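Local coordinates for BIFUNCTIONAL PROTEIN Proline utilization A (PutA) (Corynebacterium freiburgense, PDB 5UX5), which probably oxidises proline to glutamate in two steps, with an FAD-dependent proline dehydrogenase barrel and an NAD-dependent aldehyde dehydrogenase joined in one chain, at residues Ile916-Pro926 with Arg940-Arg950; Arg989-Thr999 with Val1044-Phe1055. One frame throughout, in Å; residues are numbered along the deposited sequence.

Interaction 1: residues Ile916-Pro926 with Arg940-Arg950; sequences IESDVPSVSLP and RAAALDEIAWR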
loop_
_atom_site.group_PDB
_atom_site.type_symbol
_atom_site.label_atom_id
_atom_site.label_comp_id
_atom_site.label_asym_id
_atom_site.label_seq_id
_atom_site.Cartn_x
_atom_site.Cartn_y
_atom_site.Cartn_z
ATOM N N ILE A 916 4.861 4.923 -42.000
ATOM C CA ILE A 916 5.362 6.072 -42.750
ATOM C C ILE A 916 6.670 5.690 -43.437
ATOM O O ILE A 916 7.263 4.649 -43.168
ATOM C CB ILE A 916 5.561 7.334 -41.883
ATOM C CG1 ILE A 916 6.607 7.135 -40.792
ATOM C CG2 ILE A 916 4.247 7.840 -41.317
ATOM C CD1 ILE A 916 6.682 8.349 -39.839
ATOM N N GLU A 917 7.090 6.536 -44.374
ATOM C CA GLU A 917 8.384 6.357 -45.021
ATOM C C GLU A 917 9.480 6.833 -44.083
ATOM O O GLU A 917 9.394 7.926 -43.505
ATOM C CB GLU A 917 8.435 7.108 -46.334
ATOM C CG GLU A 917 7.283 6.766 -47.244
ATOM C CD GLU A 917 7.606 7.040 -48.696
ATOM O OE1 GLU A 917 6.994 6.378 -49.570
ATOM O OE2 GLU A 917 8.485 7.904 -48.954
ATOM N N SER A 918 10.484 5.990 -43.891
ATOM C CA SER A 918 11.575 6.335 -42.998
ATOM C C SER A 918 12.776 5.504 -43.389
ATOM O O SER A 918 12.651 4.478 -44.059
ATOM C CB SER A 918 11.202 6.083 -41.535
ATOM O OG SER A 918 10.985 4.695 -41.316
ATOM N N ASP A 919 13.939 5.926 -42.938
ATOM C CA ASP A 919 15.118 5.133 -43.197
ATOM C C ASP A 919 15.400 4.294 -41.968
ATOM O O ASP A 919 15.425 4.807 -40.847
ATOM C CB ASP A 919 16.312 5.998 -43.590
ATOM C CG ASP A 919 16.460 6.124 -45.111
ATOM O OD1 ASP A 919 16.844 5.120 -45.759
ATOM O OD2 ASP A 919 16.203 7.222 -45.650
ATOM N N VAL A 920 15.542 2.995 -42.186
ATOM C CA VAL A 920 15.823 2.029 -41.138
ATOM C C VAL A 920 17.312 2.055 -40.817
ATOM O O VAL A 920 18.142 2.125 -41.733
ATOM C CB VAL A 920 15.375 0.628 -41.571
ATOM C CG1 VAL A 920 15.788 -0.408 -40.535
ATOM C CG2 VAL A 920 13.888 0.615 -41.773
ATOM N N PRO A 921 17.702 2.027 -39.548
ATOM C CA PRO A 921 19.132 1.955 -39.224
ATOM C C PRO A 921 19.684 0.563 -39.502
ATOM O O PRO A 921 18.954 -0.403 -39.741
ATOM C CB PRO A 921 19.176 2.273 -37.734
ATOM C CG PRO A 921 17.848 1.806 -37.225
ATOM C CD PRO A 921 16.855 2.036 -38.347
ATOM N N SER A 922 21.007 0.468 -39.498
ATOM C CA SER A 922 21.660 -0.826 -39.667
ATOM C C SER A 922 21.599 -1.607 -38.351
ATOM O O SER A 922 22.269 -1.244 -37.378
ATOM C CB SER A 922 23.088 -0.624 -40.158
ATOM O OG SER A 922 23.087 0.024 -41.427
ATOM N N VAL A 923 20.807 -2.690 -38.319
ATOM C CA VAL A 923 20.780 -3.631 -37.195
ATOM C C VAL A 923 20.850 -5.037 -37.763
ATOM O O VAL A 923 20.284 -5.314 -38.823
ATOM C CB VAL A 923 19.526 -3.505 -36.287
ATOM C CG1 VAL A 923 19.501 -2.176 -35.522
ATOM C CG2 VAL A 923 18.246 -3.734 -37.064
ATOM N N SER A 924 21.562 -5.916 -37.067
ATOM C CA SER A 924 21.703 -7.296 -37.505
ATOM C C SER A 924 20.423 -8.086 -37.279
ATOM O O SER A 924 19.700 -7.876 -36.301
ATOM C CB SER A 924 22.838 -7.990 -36.752
ATOM O OG SER A 924 22.489 -8.182 -35.393
ATOM N N LEU A 925 20.176 -9.041 -38.182
ATOM C CA LEU A 925 19.046 -9.944 -38.096
ATOM C C LEU A 925 19.530 -11.382 -38.012
ATOM O O LEU A 925 20.480 -11.754 -38.712
ATOM C CB LEU A 925 18.132 -9.808 -39.308
ATOM C CG LEU A 925 16.911 -8.920 -39.178
ATOM C CD1 LEU A 925 16.044 -9.160 -40.393
ATOM C CD2 LEU A 925 16.180 -9.254 -37.891
ATOM N N PRO A 926 18.917 -12.209 -37.168
ATOM C CA PRO A 926 19.170 -13.644 -37.252
ATOM C C PRO A 926 18.623 -14.196 -38.554
ATOM O O PRO A 926 17.615 -13.694 -39.083
ATOM C CB PRO A 926 18.419 -14.210 -36.034
ATOM C CG PRO A 926 18.163 -13.051 -35.145
ATOM C CD PRO A 926 18.033 -11.862 -36.048
ATOM N N ARG A 940 11.442 -4.696 -44.257
ATOM C CA ARG A 940 11.269 -3.537 -43.404
ATOM C C ARG A 940 10.606 -3.931 -42.085
ATOM O O ARG A 940 10.961 -3.400 -41.029
ATOM C CB ARG A 940 10.453 -2.487 -44.155
ATOM C CG ARG A 940 10.157 -1.258 -43.349
ATOM C CD ARG A 940 9.242 -0.343 -44.109
ATOM N NE ARG A 940 8.948 0.838 -43.324
ATOM C CZ ARG A 940 9.832 1.813 -43.150
ATOM N NH1 ARG A 940 11.035 1.692 -43.702
ATOM N NH2 ARG A 940 9.539 2.887 -42.418
ATOM N N ALA A 941 9.654 -4.877 -42.131
ATOM C CA ALA A 941 9.005 -5.368 -40.919
ATOM C C ALA A 941 9.935 -6.255 -40.104
ATOM O O ALA A 941 9.813 -6.304 -38.871
ATOM C CB ALA A 941 7.727 -6.135 -41.260
ATOM N N ALA A 942 10.821 -7.012 -40.761
ATOM C CA ALA A 942 11.782 -7.813 -40.009
ATOM C C ALA A 942 12.724 -6.935 -39.201
ATOM O O ALA A 942 13.070 -7.267 -38.062
ATOM C CB ALA A 942 12.592 -8.711 -40.937
ATOM N N ALA A 943 13.181 -5.829 -39.791
ATOM C CA ALA A 943 14.154 -4.975 -39.119
ATOM C C ALA A 943 13.519 -4.211 -37.978
ATOM O O ALA A 943 14.121 -4.076 -36.903
ATOM C CB ALA A 943 14.790 -3.998 -40.112
ATOM N N LEU A 944 12.316 -3.682 -38.211
ATOM C CA LEU A 944 11.641 -2.892 -37.196
ATOM C C LEU A 944 11.215 -3.749 -36.006
ATOM O O LEU A 944 11.176 -3.251 -34.872
ATOM C CB LEU A 944 10.445 -2.166 -37.828
ATOM C CG LEU A 944 10.869 -1.126 -38.880
ATOM C CD1 LEU A 944 9.697 -0.430 -39.517
ATOM C CD2 LEU A 944 11.790 -0.113 -38.293
ATOM N N ASP A 945 10.896 -5.031 -36.241
ATOM C CA ASP A 945 10.666 -5.957 -35.137
ATOM C C ASP A 945 11.914 -6.088 -34.279
ATOM O O ASP A 945 11.850 -6.034 -33.047
ATOM C CB ASP A 945 10.225 -7.323 -35.667
ATOM C CG ASP A 945 8.778 -7.323 -36.189
ATOM O OD1 ASP A 945 8.044 -6.340 -35.952
ATOM O OD2 ASP A 945 8.362 -8.318 -36.836
ATOM N N GLU A 946 13.069 -6.253 -34.913
ATOM C CA GLU A 946 14.313 -6.344 -34.156
ATOM C C GLU A 946 14.521 -5.111 -33.285
ATOM O O GLU A 946 14.827 -5.231 -32.097
ATOM C CB GLU A 946 15.487 -6.534 -35.111
ATOM C CG GLU A 946 16.825 -6.697 -34.428
ATOM C CD GLU A 946 16.942 -7.958 -33.601
ATOM O OE1 GLU A 946 17.794 -7.967 -32.689
ATOM O OE2 GLU A 946 16.205 -8.935 -33.863
ATOM N N ILE A 947 14.355 -3.914 -33.859
ATOM C CA ILE A 947 14.601 -2.680 -33.106
ATOM C C ILE A 947 13.596 -2.530 -31.976
ATOM O O ILE A 947 13.953 -2.141 -30.854
ATOM C CB ILE A 947 14.572 -1.450 -34.029
ATOM C CG1 ILE A 947 15.668 -1.506 -35.049
ATOM C CG2 ILE A 947 14.634 -0.176 -33.235
ATOM C CD1 ILE A 947 15.436 -0.449 -36.064
ATOM N N ALA A 948 12.326 -2.791 -32.260
ATOM C CA ALA A 948 11.321 -2.735 -31.202
ATOM C C ALA A 948 11.631 -3.753 -30.114
ATOM O O ALA A 948 11.511 -3.456 -28.926
ATOM C CB ALA A 948 9.923 -2.963 -31.783
ATOM N N TRP A 949 12.101 -4.936 -30.497
ATOM C CA TRP A 949 12.419 -5.934 -29.488
ATOM C C TRP A 949 13.582 -5.473 -28.618
ATOM O O TRP A 949 13.537 -5.627 -27.394
ATOM C CB TRP A 949 12.711 -7.279 -30.159
ATOM C CG TRP A 949 12.511 -8.455 -29.248
ATOM C CD1 TRP A 949 13.470 -9.130 -28.558
ATOM C CD2 TRP A 949 11.263 -9.055 -28.890
ATOM N NE1 TRP A 949 12.910 -10.118 -27.817
ATOM C CE2 TRP A 949 11.550 -10.100 -27.996
ATOM C CE3 TRP A 949 9.927 -8.813 -29.243
ATOM C CZ2 TRP A 949 10.554 -10.914 -27.447
ATOM C CZ3 TRP A 949 8.932 -9.629 -28.698
ATOM C CH2 TRP A 949 9.259 -10.663 -27.812
ATOM N N ARG A 950 14.610 -4.863 -29.223
ATOM C CA ARG A 950 15.737 -4.345 -28.449
ATOM C C ARG A 950 15.339 -3.175 -27.559
ATOM O O ARG A 950 15.887 -3.009 -26.462
ATOM C CB ARG A 950 16.869 -3.902 -29.364
ATOM C CG ARG A 950 17.530 -4.995 -30.141
ATOM C CD ARG A 950 18.657 -4.421 -30.934
ATOM N NE ARG A 950 19.173 -5.398 -31.870
ATOM C CZ ARG A 950 20.199 -5.181 -32.684
ATOM N NH1 ARG A 950 20.836 -4.025 -32.665
ATOM N NH2 ARG A 950 20.591 -6.125 -33.516
#
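Val920, Val923 and Leu925 lay an irregular loop along the outer flank of helix 936-953, a loop-on-helix packing in the C-terminal domain that follows the aldehyde dehydrogenase part of this class 3B PutA, far from either cofactor. The loop follows strand 911-915, and Pro926, whose ring already restrains the backbone, sits at the N-cap of helix 927-932.

The apolar contacts run along the helix. Val920 CG1 rests on Ala943 CB at 3.8 Å, Pro921 CG lies 3.5 Å from Ile947 CD1, the two meeting tip to tip, and Leu925 CD1 reaches Ala942 CB. The two alanines suit this flank because their short side chains let the branched residues come close to the helix backbone.

Hydrogen bonds across the contact come at the Ser918 end. Arg940, extended from CG to NE, grips Ser918 end-on: NH2 gives a bond of 2.6 Å to OG, nearly in the guanidinium plane, while NH1 reaches Ser918 O from above the carbonyl plane. Ser918 OG also bonds His579. Within the helix, Glu946, whose carboxylate also pairs with Arg996, positions the Arg950 guanidinium face over Val923 CB: Arg950 NE meets Glu946 OE1 on the anti lone pair at 3.0 Å.

Interaction 2: residues Arg989-Thr999 with Val1044-Phe1055; sequences RLKLAALRTGT and VLADGRRELLHF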
loop_
_atom_site.group_PDB
_atom_site.type_symbol
_atom_site.label_atom_id
_atom_site.label_comp_id
_atom_site.label_asym_id
_atom_site.label_seq_id
_atom_site.Cartn_x
_atom_site.Cartn_y
_atom_site.Cartn_z
ATOM N N ARG A 989 4.244 -11.520 -42.890
ATOM C CA ARG A 989 4.569 -10.522 -41.884
ATOM C C ARG A 989 4.162 -11.002 -40.496
ATOM O O ARG A 989 4.844 -10.699 -39.515
ATOM C CB ARG A 989 3.885 -9.190 -42.200
ATOM C CG ARG A 989 4.474 -8.045 -41.416
ATOM C CD ARG A 989 3.848 -7.881 -40.010
ATOM N NE ARG A 989 4.544 -6.845 -39.258
ATOM C CZ ARG A 989 5.606 -7.076 -38.499
ATOM N NH1 ARG A 989 6.086 -8.295 -38.361
ATOM N NH2 ARG A 989 6.195 -6.082 -37.889
ATOM N N LEU A 990 3.015 -11.694 -40.390
ATOM C CA LEU A 990 2.614 -12.279 -39.115
ATOM C C LEU A 990 3.475 -13.486 -38.733
ATOM O O LEU A 990 3.654 -13.763 -37.545
ATOM C CB LEU A 990 1.127 -12.661 -39.137
ATOM C CG LEU A 990 0.024 -11.598 -39.345
ATOM C CD1 LEU A 990 -1.315 -12.165 -39.054
ATOM C CD2 LEU A 990 0.235 -10.366 -38.521
ATOM N N LYS A 991 4.026 -14.219 -39.702
ATOM C CA LYS A 991 4.899 -15.340 -39.345
ATOM C C LYS A 991 6.219 -14.828 -38.761
ATOM O O LYS A 991 6.758 -15.418 -37.819
ATOM C CB LYS A 991 5.115 -16.255 -40.564
ATOM N N LEU A 992 6.742 -13.725 -39.314
ATOM C CA LEU A 992 7.892 -13.025 -38.743
ATOM C C LEU A 992 7.670 -12.668 -37.280
ATOM O O LEU A 992 8.552 -12.867 -36.441
ATOM C CB LEU A 992 8.193 -11.754 -39.539
ATOM C CG LEU A 992 9.120 -11.810 -40.748
ATOM C CD1 LEU A 992 9.121 -10.453 -41.449
ATOM C CD2 LEU A 992 10.503 -12.159 -40.247
ATOM N N ALA A 993 6.543 -12.023 -36.981
ATOM C CA ALA A 993 6.197 -11.696 -35.599
ATOM C C ALA A 993 6.074 -12.951 -34.745
ATOM O O ALA A 993 6.545 -12.980 -33.603
ATOM C CB ALA A 993 4.898 -10.905 -35.551
ATOM N N ALA A 994 5.429 -13.995 -35.268
ATOM C CA ALA A 994 5.191 -15.184 -34.453
ATOM C C ALA A 994 6.467 -15.962 -34.194
ATOM O O ALA A 994 6.583 -16.636 -33.162
ATOM C CB ALA A 994 4.143 -16.085 -35.104
ATOM N N LEU A 995 7.403 -15.932 -35.145
ATOM C CA LEU A 995 8.680 -16.609 -34.945
ATOM C C LEU A 995 9.442 -16.003 -33.782
ATOM O O LEU A 995 10.193 -16.703 -33.101
ATOM C CB LEU A 995 9.502 -16.541 -36.230
ATOM C CG LEU A 995 10.870 -17.216 -36.289
ATOM C CD1 LEU A 995 10.748 -18.669 -35.978
ATOM C CD2 LEU A 995 11.463 -17.041 -37.698
ATOM N N ARG A 996 9.227 -14.714 -33.520
ATOM C CA ARG A 996 9.963 -13.981 -32.505
ATOM C C ARG A 996 9.314 -14.079 -31.132
ATOM O O ARG A 996 10.024 -14.068 -30.116
ATOM C CB ARG A 996 10.093 -12.511 -32.935
ATOM C CG ARG A 996 10.715 -11.585 -31.910
ATOM C CD ARG A 996 10.894 -10.172 -32.420
ATOM N NE ARG A 996 11.681 -10.092 -33.650
ATOM C CZ ARG A 996 13.010 -9.968 -33.688
ATOM N NH1 ARG A 996 13.701 -9.925 -32.561
ATOM N NH2 ARG A 996 13.654 -9.896 -34.850
ATOM N N THR A 997 7.984 -14.145 -31.070
ATOM C CA THR A 997 7.305 -14.234 -29.790
ATOM C C THR A 997 6.967 -15.661 -29.396
ATOM O O THR A 997 6.692 -15.911 -28.210
ATOM C CB THR A 997 6.034 -13.380 -29.787
ATOM O OG1 THR A 997 5.134 -13.859 -30.788
ATOM C CG2 THR A 997 6.378 -11.956 -30.065
ATOM N N GLY A 998 7.015 -16.597 -30.343
ATOM C CA GLY A 998 6.581 -17.958 -30.102
ATOM C C GLY A 998 5.093 -18.214 -30.260
ATOM O O GLY A 998 4.645 -19.331 -29.983
ATOM N N THR A 999 4.318 -17.221 -30.683
ATOM C CA THR A 999 2.882 -17.376 -30.843
ATOM C C THR A 999 2.571 -18.377 -31.951
ATOM O O THR A 999 3.345 -18.563 -32.893
ATOM C CB THR A 999 2.253 -16.029 -31.192
ATOM O OG1 THR A 999 2.545 -15.085 -30.165
ATOM C CG2 THR A 999 0.774 -16.141 -31.348
ATOM N N VAL A 1044 -2.070 -4.144 -41.568
ATOM C CA VAL A 1044 -0.881 -4.775 -41.015
ATOM C C VAL A 1044 0.287 -3.812 -41.143
ATOM O O VAL A 1044 0.634 -3.381 -42.248
ATOM C CB VAL A 1044 -0.588 -6.102 -41.725
ATOM C CG1 VAL A 1044 0.608 -6.753 -41.113
ATOM C CG2 VAL A 1044 -1.789 -7.015 -41.604
ATOM N N LEU A 1045 0.908 -3.478 -40.015
ATOM C CA LEU A 1045 1.976 -2.486 -40.007
ATOM C C LEU A 1045 3.340 -3.143 -40.106
ATOM O O LEU A 1045 3.608 -4.173 -39.473
ATOM C CB LEU A 1045 1.943 -1.621 -38.757
ATOM C CG LEU A 1045 0.641 -0.877 -38.578
ATOM C CD1 LEU A 1045 0.764 0.100 -37.406
ATOM C CD2 LEU A 1045 0.229 -0.192 -39.848
ATOM N N ALA A 1046 4.200 -2.526 -40.913
ATOM C CA ALA A 1046 5.596 -2.917 -40.920
ATOM C C ALA A 1046 6.225 -2.636 -39.570
ATOM O O ALA A 1046 7.052 -3.418 -39.096
ATOM C CB ALA A 1046 6.337 -2.185 -42.038
ATOM N N ASP A 1047 5.839 -1.522 -38.936
ATOM C CA ASP A 1047 6.449 -1.092 -37.683
ATOM C C ASP A 1047 6.067 -2.048 -36.569
ATOM O O ASP A 1047 4.970 -1.951 -36.009
ATOM C CB ASP A 1047 6.021 0.327 -37.313
ATOM C CG ASP A 1047 7.005 0.991 -36.305
ATOM O OD1 ASP A 1047 7.925 0.299 -35.816
ATOM O OD2 ASP A 1047 6.850 2.189 -35.987
ATOM N N GLY A 1048 7.009 -2.909 -36.173
ATOM C CA GLY A 1048 6.754 -3.818 -35.073
ATOM C C GLY A 1048 6.516 -3.129 -33.744
ATOM O O GLY A 1048 5.848 -3.706 -32.864
ATOM N N ARG A 1049 7.021 -1.896 -33.579
ATOM C CA ARG A 1049 6.716 -1.147 -32.368
ATOM C C ARG A 1049 5.219 -1.059 -32.156
ATOM O O ARG A 1049 4.766 -0.994 -31.013
ATOM C CB ARG A 1049 7.321 0.258 -32.426
ATOM C CG ARG A 1049 7.164 1.048 -31.141
ATOM C CD ARG A 1049 7.695 0.248 -29.942
ATOM N NE ARG A 1049 7.529 0.932 -28.654
ATOM C CZ ARG A 1049 6.421 0.867 -27.901
ATOM N NH1 ARG A 1049 5.372 0.163 -28.297
ATOM N NH2 ARG A 1049 6.348 1.511 -26.741
ATOM N N ARG A 1050 4.435 -1.087 -33.236
ATOM C CA ARG A 1050 2.985 -1.168 -33.140
ATOM C C ARG A 1050 2.453 -2.581 -33.343
ATOM O O ARG A 1050 1.704 -3.075 -32.495
ATOM C CB ARG A 1050 2.322 -0.244 -34.156
ATOM C CG ARG A 1050 2.654 1.222 -34.041
ATOM C CD ARG A 1050 2.414 1.770 -32.677
ATOM N NE ARG A 1050 1.161 1.282 -32.131
ATOM C CZ ARG A 1050 0.824 1.399 -30.850
ATOM N NH1 ARG A 1050 1.654 2.013 -29.997
ATOM N NH2 ARG A 1050 -0.328 0.896 -30.418
ATOM N N GLU A 1051 2.875 -3.270 -34.408
ATOM C CA GLU A 1051 2.250 -4.545 -34.758
ATOM C C GLU A 1051 2.534 -5.615 -33.721
ATOM O O GLU A 1051 1.672 -6.456 -33.458
ATOM C CB GLU A 1051 2.730 -5.016 -36.124
ATOM C CG GLU A 1051 2.014 -6.238 -36.693
ATOM C CD GLU A 1051 0.507 -6.028 -36.895
ATOM O OE1 GLU A 1051 -0.266 -6.897 -36.431
ATOM O OE2 GLU A 1051 0.098 -5.041 -37.563
ATOM N N LEU A 1052 3.727 -5.609 -33.115
ATOM C CA LEU A 1052 4.060 -6.669 -32.163
ATOM C C LEU A 1052 3.196 -6.625 -30.897
ATOM O O LEU A 1052 3.151 -7.622 -30.158
ATOM C CB LEU A 1052 5.560 -6.633 -31.805
ATOM C CG LEU A 1052 6.531 -7.095 -32.920
ATOM C CD1 LEU A 1052 7.989 -6.842 -32.612
ATOM C CD2 LEU A 1052 6.370 -8.558 -33.239
ATOM N N LEU A 1053 2.479 -5.525 -30.633
ATOM C CA LEU A 1053 1.621 -5.508 -29.447
ATOM C C LEU A 1053 0.534 -6.569 -29.569
ATOM O O LEU A 1053 0.111 -7.152 -28.566
ATOM C CB LEU A 1053 1.026 -4.109 -29.209
ATOM C CG LEU A 1053 2.010 -3.001 -28.768
ATOM C CD1 LEU A 1053 1.412 -1.616 -28.723
ATOM C CD2 LEU A 1053 2.645 -3.273 -27.450
ATOM N N HIS A 1054 0.120 -6.876 -30.799
ATOM C CA HIS A 1054 -0.873 -7.909 -31.051
ATOM C C HIS A 1054 -0.375 -9.297 -30.689
ATOM O O HIS A 1054 -1.193 -10.222 -30.566
ATOM C CB HIS A 1054 -1.289 -7.875 -32.522
ATOM C CG HIS A 1054 -1.819 -6.552 -32.960
ATOM N ND1 HIS A 1054 -1.458 -5.959 -34.151
ATOM C CD2 HIS A 1054 -2.699 -5.707 -32.372
ATOM C CE1 HIS A 1054 -2.079 -4.800 -34.271
ATOM N NE2 HIS A 1054 -2.841 -4.623 -33.205
ATOM N N PHE A 1055 0.933 -9.459 -30.477
ATOM C CA PHE A 1055 1.508 -10.759 -30.171
ATOM C C PHE A 1055 1.950 -10.894 -28.724
ATOM O O PHE A 1055 2.568 -11.906 -28.371
ATOM C CB PHE A 1055 2.676 -11.026 -31.120
ATOM C CG PHE A 1055 2.250 -11.182 -32.550
ATOM C CD1 PHE A 1055 1.902 -10.071 -33.310
ATOM C CD2 PHE A 1055 2.184 -12.430 -33.135
ATOM C CE1 PHE A 1055 1.489 -10.210 -34.627
ATOM C CE2 PHE A 1055 1.790 -12.569 -34.462
ATOM C CZ PHE A 1055 1.439 -11.460 -35.203
#
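The last turns of helix 984-997 run beside a loop that leads into the short helix beginning at Gly1048 and on into a 3-10 segment, 1052-1055. The backbones come nearest at Ala993 and Leu1052, whose CA atoms are 6.5 Å apart, and an alanine suits so close an approach. Asp1047 is the N-cap of the short helix, its OD1 accepting from Arg1049 N while OD2 bonds Ser580 OG; Gly998, with positive phi, ends the long one. Both segments pack over strand 965-980, where Leu990 touches Val979 and Thr999 and Phe1055 touch Leu977.

Phe1055 gives the contact its largest buried surface, near the C-terminal end of helix 984-997. Ala993 CB stands over the centre of its ring in a CH-pi contact, 3.5 Å from the centroid and 11° off the normal. Leu990 CD2 comes to the ring edge, 3.7 Å from Phe1055 CZ, and Leu1052 CD2, 3.6 Å from Ala993 CB, packs on the same methyl that lies over the ring. Thr997 crosses the Phe1055 side chain at about a right angle, near its CB.

At the other end Arg989 turns at chi2 (-86°), which brings its guanidinium to the loop carbonyls. NE gives Leu1045 O an almost straight bond of 2.8 Å, at 178° and in the guanidinium plane; NH2 adds a weak one to Ala1046 O. Glu1051 CG lies over one face of the guanidinium, and Val1044 CG1 packs against Arg989 CD.

Glu1051 OE2 pairs with Arg1017 and, by accepting from Leu1045 N at 3.0 Å, ties the loop to the helix that carries it; OE1 accepts from His1054 ND1, from above the carboxylate plane. Arg989 is buried, and two backbone carbonyls and the carboxylate of Asp945, its strongest partner, would probably stabilise its positive charge.

Interaction 1 closes before interaction 2 opens along the chain, and their centres lie 12 Å apart in the same C-terminal region, remote from the centre of the chain. Helix 936-953 lies between the loop 916-926 and the pair of segments of interaction 2: one flank carries the surface loop, while another faces helix 984-997 and the segment 1044-1055. Two salt bridges join the contacts directly, Asp945 OD1 to Arg989 NH2 at 2.7 Å and Glu946 OE2 to Arg996 NH2 at 2.9 Å, and Asp945 also packs on Gly1048 and Leu1052. The surface contact is thus tied to the buried one by charge pairs, and the loop, both helices and the 1044-1055 segment form one continuous packed unit.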